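Local coordinates for protein cytosolic IMP-GMP specific 5'-nucleotidase (Legionella pneumophila subsp. pneumophila, PDB 4OHF) that probably hydrolyses IMP and GMP to nucleosides and phosphate as a magnesium-dependent cytosolic 5'-nucleotidase of the HAD superfamily, at residues B[90-95]-B[405-410]; B[249-254]-B[314-319]. One frame throughout, in Å; residues are numbered along the deposited sequence.

Contact 1 (B[90-95]-B[405-410])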
loop_
_atom_site.group_PDB
_atom_site.type_symbol
_atom_site.label_atom_id
_atom_site.label_comp_id
_atom_site.label_asym_id
_atom_site.label_seq_id
_atom_site.Cartn_x
_atom_site.Cartn_y
_atom_site.Cartn_z
ATOM N N ILE B 90 -11.433 6.743 20.705
ATOM C CA ILE B 90 -10.668 7.374 21.765
ATOM C C ILE B 90 -11.493 7.482 23.040
ATOM O O ILE B 90 -12.401 8.301 23.141
ATOM C CB ILE B 90 -10.185 8.777 21.353
ATOM C CG1 ILE B 90 -9.254 8.663 20.149
ATOM C CG2 ILE B 90 -9.452 9.442 22.517
ATOM C CD1 ILE B 90 -8.689 9.975 19.692
ATOM N N ARG B 91 -11.168 6.632 24.005
ATOM C CA ARG B 91 -11.836 6.621 25.293
ATOM C C ARG B 91 -11.285 7.802 26.088
ATOM O O ARG B 91 -12.032 8.560 26.714
ATOM C CB ARG B 91 -11.548 5.299 26.009
ATOM C CG ARG B 91 -11.807 5.316 27.508
ATOM C CD ARG B 91 -13.245 5.645 27.828
ATOM N NE ARG B 91 -13.461 5.721 29.268
ATOM C CZ ARG B 91 -14.633 5.986 29.833
ATOM N NH1 ARG B 91 -15.705 6.203 29.081
ATOM N NH2 ARG B 91 -14.726 6.041 31.152
ATOM N N LEU B 92 -9.967 7.948 26.077
ATOM C CA LEU B 92 -9.343 9.070 26.761
ATOM C C LEU B 92 -7.932 9.330 26.250
ATOM O O LEU B 92 -7.276 8.437 25.722
ATOM C CB LEU B 92 -9.386 8.873 28.281
ATOM C CG LEU B 92 -8.838 7.630 28.958
ATOM C CD1 LEU B 92 -7.336 7.680 28.919
ATOM C CD2 LEU B 92 -9.320 7.590 30.403
ATOM N N SER B 93 -7.487 10.574 26.376
ATOM C CA SER B 93 -6.173 10.953 25.888
ATOM C C SER B 93 -5.433 11.978 26.739
ATOM O O SER B 93 -6.033 12.742 27.496
ATOM C CB SER B 93 -6.294 11.482 24.456
ATOM O OG SER B 93 -7.173 12.593 24.399
ATOM N N TYR B 94 -4.113 11.976 26.596
ATOM C CA TYR B 94 -3.249 12.894 27.316
ATOM C C TYR B 94 -2.172 13.446 26.375
ATOM O O TYR B 94 -1.731 12.764 25.442
ATOM C CB TYR B 94 -2.549 12.182 28.486
ATOM C CG TYR B 94 -3.407 11.852 29.694
ATOM C CD1 TYR B 94 -4.423 10.899 29.621
ATOM C CD2 TYR B 94 -3.187 12.483 30.921
ATOM C CE1 TYR B 94 -5.201 10.585 30.742
ATOM C CE2 TYR B 94 -3.956 12.176 32.047
ATOM C CZ TYR B 94 -4.961 11.229 31.950
ATOM O OH TYR B 94 -5.747 10.943 33.047
ATOM N N HIS B 95 -1.783 14.696 26.605
ATOM C CA HIS B 95 -0.701 15.302 25.837
ATOM C C HIS B 95 0.380 15.366 26.909
ATOM O O HIS B 95 0.348 16.229 27.782
ATOM C CB HIS B 95 -1.058 16.710 25.363
ATOM C CG HIS B 95 0.039 17.379 24.591
ATOM N ND1 HIS B 95 0.345 17.047 23.287
ATOM C CD2 HIS B 95 0.933 18.329 24.955
ATOM C CE1 HIS B 95 1.378 17.763 22.883
ATOM N NE2 HIS B 95 1.754 18.548 23.876
ATOM N N LYS B 405 -5.270 7.428 36.097
ATOM C CA LYS B 405 -5.212 8.059 34.793
ATOM C C LYS B 405 -5.840 7.255 33.655
ATOM O O LYS B 405 -6.463 7.829 32.756
ATOM C CB LYS B 405 -3.759 8.353 34.408
ATOM C CG LYS B 405 -3.066 9.422 35.252
ATOM C CD LYS B 405 -1.561 9.539 34.925
ATOM C CE LYS B 405 -1.293 10.166 33.561
ATOM N NZ LYS B 405 0.183 10.286 33.247
ATOM N N TRP B 406 -5.700 5.931 33.690
ATOM C CA TRP B 406 -6.165 5.115 32.572
ATOM C C TRP B 406 -7.268 4.088 32.749
ATOM O O TRP B 406 -7.744 3.529 31.764
ATOM C CB TRP B 406 -4.966 4.423 31.939
ATOM C CG TRP B 406 -3.872 5.351 31.612
ATOM C CD1 TRP B 406 -2.767 5.644 32.382
ATOM C CD2 TRP B 406 -3.776 6.163 30.451
ATOM N NE1 TRP B 406 -1.994 6.596 31.758
ATOM C CE2 TRP B 406 -2.593 6.933 30.570
ATOM C CE3 TRP B 406 -4.571 6.317 29.313
ATOM C CZ2 TRP B 406 -2.193 7.845 29.588
ATOM C CZ3 TRP B 406 -4.174 7.215 28.341
ATOM C CH2 TRP B 406 -2.995 7.970 28.484
ATOM N N GLU B 407 -7.686 3.838 33.978
ATOM C CA GLU B 407 -8.735 2.861 34.203
ATOM C C GLU B 407 -8.186 1.470 33.870
ATOM O O GLU B 407 -6.979 1.261 33.936
ATOM C CB GLU B 407 -9.965 3.223 33.355
ATOM C CG GLU B 407 -10.795 4.358 33.959
ATOM C CD GLU B 407 -11.498 5.241 32.921
ATOM O OE1 GLU B 407 -12.310 6.110 33.325
ATOM O OE2 GLU B 407 -11.240 5.079 31.702
ATOM N N ARG B 408 -9.063 0.539 33.507
ATOM C CA ARG B 408 -8.666 -0.842 33.207
ATOM C C ARG B 408 -7.915 -1.100 31.916
ATOM O O ARG B 408 -8.078 -0.392 30.917
ATOM C CB ARG B 408 -9.891 -1.753 33.222
ATOM C CG ARG B 408 -10.288 -2.198 34.603
ATOM C CD ARG B 408 -11.617 -2.908 34.604
ATOM N NE ARG B 408 -12.701 -1.968 34.831
ATOM C CZ ARG B 408 -13.970 -2.331 34.949
ATOM N NH1 ARG B 408 -14.293 -3.618 34.854
ATOM N NH2 ARG B 408 -14.909 -1.419 35.172
ATOM N N VAL B 409 -7.097 -2.143 31.948
ATOM C CA VAL B 409 -6.318 -2.541 30.790
ATOM C C VAL B 409 -7.228 -3.127 29.718
ATOM O O VAL B 409 -7.051 -2.835 28.539
ATOM C CB VAL B 409 -5.259 -3.611 31.170
ATOM C CG1 VAL B 409 -4.679 -4.246 29.931
ATOM C CG2 VAL B 409 -4.155 -2.975 31.996
ATOM N N PHE B 410 -8.205 -3.937 30.129
ATOM C CA PHE B 410 -9.102 -4.599 29.182
ATOM C C PHE B 410 -10.378 -3.853 28.802
ATOM O O PHE B 410 -11.070 -4.241 27.860
ATOM C CB PHE B 410 -9.464 -6.000 29.700
ATOM C CG PHE B 410 -8.303 -6.975 29.703
ATOM C CD1 PHE B 410 -8.091 -7.836 28.622
ATOM C CD2 PHE B 410 -7.424 -7.040 30.787
ATOM C CE1 PHE B 410 -7.038 -8.735 28.626
ATOM C CE2 PHE B 410 -6.364 -7.941 30.794
ATOM C CZ PHE B 410 -6.168 -8.789 29.715
#
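A classic beta bulge, in which Arg91 and Leu92 both face Lys83 on the neighbouring strand 80-84, turns the side chains of Arg91 and Leu92 toward the loop residues Lys405, Trp406 and Glu407; Tyr94 follows two residues on, by the ordinary alternation of the strand. At the bulge end Arg91 forms a two-point salt bridge with Glu407. Its NH2 lies 3.3 Å from Glu407 OE1 in a nearly straight hydrogen bond, and a weak one runs from Arg91 NE to Glu407 OE2 at 3.4 Å. Glu407 OE1 lies close to the guanidinium plane of Arg91, while NH2 reaches it from above the carboxylate plane, the two planes being 36° apart. The bend at chi2 of Arg91 (60°) brings its edge to the acid. Leu92 runs alongside the acid, with CD2 3.4 Å from Glu407 OE2. Farther along, Tyr94 reaches the indole obliquely, ring planes 42° apart, with Tyr94 CD1 3.5 Å from Trp406 CH2 and Tyr94 CE1 over one face of the Trp406 ring, near its rim. The aliphatic part of Lys405 comes across the same tyrosine, its CE 3.7 Å from Tyr94 CE2.

The polar ends of Lys405 and Trp406 are spoken for, since NZ and NE1 both bond to Asp67 O, and Lys83 NZ takes up the carbonyls of Trp406 and Arg408. The chemistry thus passes from a buried aromatic end to a charged end at the surface, where the bonds are long, one of them weak, and Arg91 is exposed, so the salt bridge probably contributes modestly.

Contact 2 (B[249-254]-B[314-319]). With PO4 (phosphate ion), chain I.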
loop_
_atom_site.group_PDB
_atom_site.type_symbol
_atom_site.label_atom_id
_atom_site.label_comp_id
_atom_site.label_asym_id
_atom_site.label_seq_id
_atom_site.Cartn_x
_atom_site.Cartn_y
_atom_site.Cartn_z
ATOM N N ARG B 249 9.644 -12.274 13.059
ATOM C CA ARG B 249 10.108 -12.816 11.785
ATOM C C ARG B 249 10.355 -14.312 11.808
ATOM O O ARG B 249 10.226 -14.973 10.775
ATOM C CB ARG B 249 11.350 -12.066 11.291
ATOM C CG ARG B 249 11.009 -10.734 10.642
ATOM C CD ARG B 249 12.163 -10.169 9.835
ATOM N NE ARG B 249 13.232 -9.682 10.687
ATOM C CZ ARG B 249 14.273 -8.981 10.254
ATOM N NH1 ARG B 249 15.198 -8.577 11.123
ATOM N NH2 ARG B 249 14.392 -8.683 8.963
ATOM N N PHE B 250 10.706 -14.862 12.965
ATOM C CA PHE B 250 10.915 -16.303 13.040
ATOM C C PHE B 250 9.653 -17.039 12.554
ATOM O O PHE B 250 9.731 -18.073 11.893
ATOM C CB PHE B 250 11.190 -16.746 14.471
ATOM C CG PHE B 250 11.199 -18.251 14.650
ATOM C CD1 PHE B 250 12.400 -18.971 14.629
ATOM C CD2 PHE B 250 10.007 -18.953 14.816
ATOM C CE1 PHE B 250 12.413 -20.362 14.772
ATOM C CE2 PHE B 250 10.007 -20.332 14.957
ATOM C CZ PHE B 250 11.221 -21.042 14.933
ATOM N N PHE B 251 8.492 -16.505 12.910
ATOM C CA PHE B 251 7.222 -17.105 12.551
ATOM C C PHE B 251 6.856 -17.020 11.071
ATOM O O PHE B 251 6.322 -17.969 10.519
ATOM C CB PHE B 251 6.100 -16.470 13.377
ATOM C CG PHE B 251 6.235 -16.692 14.846
ATOM C CD1 PHE B 251 6.547 -15.638 15.700
ATOM C CD2 PHE B 251 6.066 -17.961 15.384
ATOM C CE1 PHE B 251 6.689 -15.846 17.069
ATOM C CE2 PHE B 251 6.206 -18.183 16.744
ATOM C CZ PHE B 251 6.518 -17.121 17.592
ATOM N N TYR B 252 7.147 -15.896 10.423
ATOM C CA TYR B 252 6.761 -15.747 9.023
ATOM C C TYR B 252 7.872 -15.587 7.995
ATOM O O TYR B 252 7.627 -15.736 6.796
ATOM C CB TYR B 252 5.784 -14.571 8.876
ATOM C CG TYR B 252 6.330 -13.246 9.360
ATOM C CD1 TYR B 252 5.891 -12.685 10.566
ATOM C CD2 TYR B 252 7.267 -12.544 8.610
ATOM C CE1 TYR B 252 6.370 -11.454 11.007
ATOM C CE2 TYR B 252 7.758 -11.305 9.043
ATOM C CZ TYR B 252 7.301 -10.770 10.244
ATOM O OH TYR B 252 7.775 -9.559 10.680
ATOM N N ASP B 253 9.081 -15.275 8.443
ATOM C CA ASP B 253 10.187 -15.098 7.515
ATOM C C ASP B 253 10.844 -16.433 7.164
ATOM O O ASP B 253 10.280 -17.492 7.438
ATOM C CB ASP B 253 11.198 -14.131 8.110
ATOM C CG ASP B 253 11.841 -13.260 7.060
ATOM O OD1 ASP B 253 12.011 -12.036 7.299
ATOM O OD2 ASP B 253 12.176 -13.814 5.986
ATOM N N ASN B 254 12.022 -16.395 6.548
ATOM C CA ASN B 254 12.694 -17.633 6.161
ATOM C C ASN B 254 14.179 -17.656 6.541
ATOM O O ASN B 254 14.998 -18.283 5.859
ATOM C CB ASN B 254 12.555 -17.840 4.661
ATOM C CG ASN B 254 13.193 -16.719 3.869
ATOM O OD1 ASN B 254 13.225 -16.754 2.640
ATOM N ND2 ASN B 254 13.714 -15.712 4.573
ATOM N N LYS B 314 -1.357 -15.290 9.576
ATOM C CA LYS B 314 -1.582 -15.630 8.171
ATOM C C LYS B 314 -0.509 -16.549 7.588
ATOM O O LYS B 314 -0.810 -17.463 6.823
ATOM C CB LYS B 314 -1.654 -14.357 7.322
ATOM C CG LYS B 314 -1.964 -14.612 5.854
ATOM C CD LYS B 314 -1.805 -13.364 4.989
ATOM C CE LYS B 314 -0.336 -13.017 4.753
ATOM N NZ LYS B 314 -0.169 -11.792 3.910
ATOM N N ASP B 315 0.743 -16.311 7.953
ATOM C CA ASP B 315 1.839 -17.109 7.420
ATOM C C ASP B 315 2.393 -18.145 8.375
ATOM O O ASP B 315 3.383 -18.796 8.060
ATOM C CB ASP B 315 2.986 -16.199 6.989
ATOM C CG ASP B 315 2.558 -15.149 5.995
ATOM O OD1 ASP B 315 3.304 -14.157 5.838
ATOM O OD2 ASP B 315 1.486 -15.319 5.370
ATOM N N CYS B 316 1.788 -18.302 9.546
ATOM C CA CYS B 316 2.312 -19.278 10.479
ATOM C C CYS B 316 1.444 -20.524 10.567
ATOM O O CYS B 316 1.791 -21.563 9.998
ATOM C CB CYS B 316 2.483 -18.663 11.860
ATOM S SG CYS B 316 3.441 -19.709 12.964
ATOM N N ASN B 317 0.336 -20.410 11.289
ATOM C CA ASN B 317 -0.647 -21.483 11.489
ATOM C C ASN B 317 -0.483 -22.306 12.769
ATOM O O ASN B 317 -1.179 -23.306 12.977
ATOM C CB ASN B 317 -0.776 -22.398 10.244
ATOM C CG ASN B 317 0.133 -23.616 10.284
ATOM O OD1 ASN B 317 -0.023 -24.537 9.481
ATOM N ND2 ASN B 317 1.091 -23.628 11.202
ATOM N N TRP B 318 0.430 -21.858 13.628
ATOM C CA TRP B 318 0.661 -22.480 14.934
ATOM C C TRP B 318 -0.412 -21.919 15.868
ATOM O O TRP B 318 -0.868 -20.788 15.690
ATOM C CB TRP B 318 2.003 -22.036 15.521
ATOM C CG TRP B 318 3.240 -22.705 15.020
ATOM C CD1 TRP B 318 3.359 -23.556 13.958
ATOM C CD2 TRP B 318 4.551 -22.564 15.576
ATOM N NE1 TRP B 318 4.667 -23.951 13.821
ATOM C CE2 TRP B 318 5.420 -23.357 14.802
ATOM C CE3 TRP B 318 5.073 -21.841 16.655
ATOM C CZ2 TRP B 318 6.789 -23.451 15.071
ATOM C CZ3 TRP B 318 6.431 -21.933 16.924
ATOM C CH2 TRP B 318 7.274 -22.734 16.132
ATOM N N ARG B 319 -0.806 -22.686 16.872
ATOM C CA ARG B 319 -1.769 -22.158 17.818
ATOM C C ARG B 319 -0.978 -21.209 18.718
ATOM O O ARG B 319 0.129 -21.533 19.160
ATOM C CB ARG B 319 -2.386 -23.286 18.645
ATOM C CG ARG B 319 -3.067 -24.353 17.794
ATOM C CD ARG B 319 -4.003 -23.733 16.786
ATOM N NE ARG B 319 -5.048 -22.957 17.442
ATOM C CZ ARG B 319 -6.078 -23.484 18.096
ATOM N NH1 ARG B 319 -6.201 -24.803 18.174
ATOM N NH2 ARG B 319 -6.973 -22.690 18.684
HETATM P P PO4 I . -5.295 -19.458 17.614
HETATM O O1 PO4 I . -4.259 -20.348 18.194
HETATM O O2 PO4 I . -5.280 -18.153 18.320
HETATM O O3 PO4 I . -6.629 -20.087 17.767
HETATM O O4 PO4 I . -5.021 -19.240 16.174
#
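Phe251, on the short helix 249-252, puts its ring against Cys316 and Trp318 in the turn that follows helix 309-315. Following it outward, CB carries the ring with CG beside the backbone N (chi1 -63°), and this sends the ring toward the other segment. One edge then does the touching. CD2 comes within 4.0 Å of Cys316 SG, a sulfur-aromatic contact in which the sulfur lies oblique to the ring. The next atom, CE2, reaches Trp318, 3.8 Å from CZ3 and equally near CE3. The pair is an offset edge-to-face arrangement, with the edge of Phe251 toward the indole face, centroids 5.8 Å apart and planes at 84°. The Phe251 ring also meets that of Tyr300 on strand 298-302. Phe250 comes in beside it: its CD2 overlies one face of Phe251 near the rim, and its CE2 meets Trp318 CH2 at 3.8 Å. On the helix side, Tyr252 CB rests against Asp315 CB at 3.7 Å. Asp315 turns its carboxylate to Arg311, which also makes a cation-pi contact with the Tyr252 ring.

The residue after Trp318 is turned to an anion. Arg319 NE and NH2 donate to phosphate O1 and O3, each at 2.8 Å, and its NH2 also bonds to Ile11 O. That phosphate, probably from the crystallisation liquor, is held further by Lys313, Thr320 and Arg10 of the same chain and by Tyr113 of the second subunit.

Trp318 NE1 bonds to Thr288 of helix 284-290. The aromatic cluster packs among Leu208 of strand 204-208, Ile298 and Tyr300 of strand 298-302, and Ala284 of helix 284-290.

How the contacts relate
The order along the chain is 90-95, 249-254, 314-319, 405-410, so both halves of contact 2 fall between those of contact 1. The centres lie 32 Å apart on opposite sides of the chain's centre, with nearest atoms about 17 Å apart, and the two do not touch. Contact 1 joins a strand of the five-stranded antiparallel sheet to the loop 405-410, with the side chain of Arg91 about 10 Å from that of the GMP-binding Arg86. Contact 2 packs against the large mixed sheet of the HAD-like core, with the side chain of Phe251 about 10 Å from the magnesium ion. Together they join chain-distant segments, one near the bound GMP, the other near the metal site.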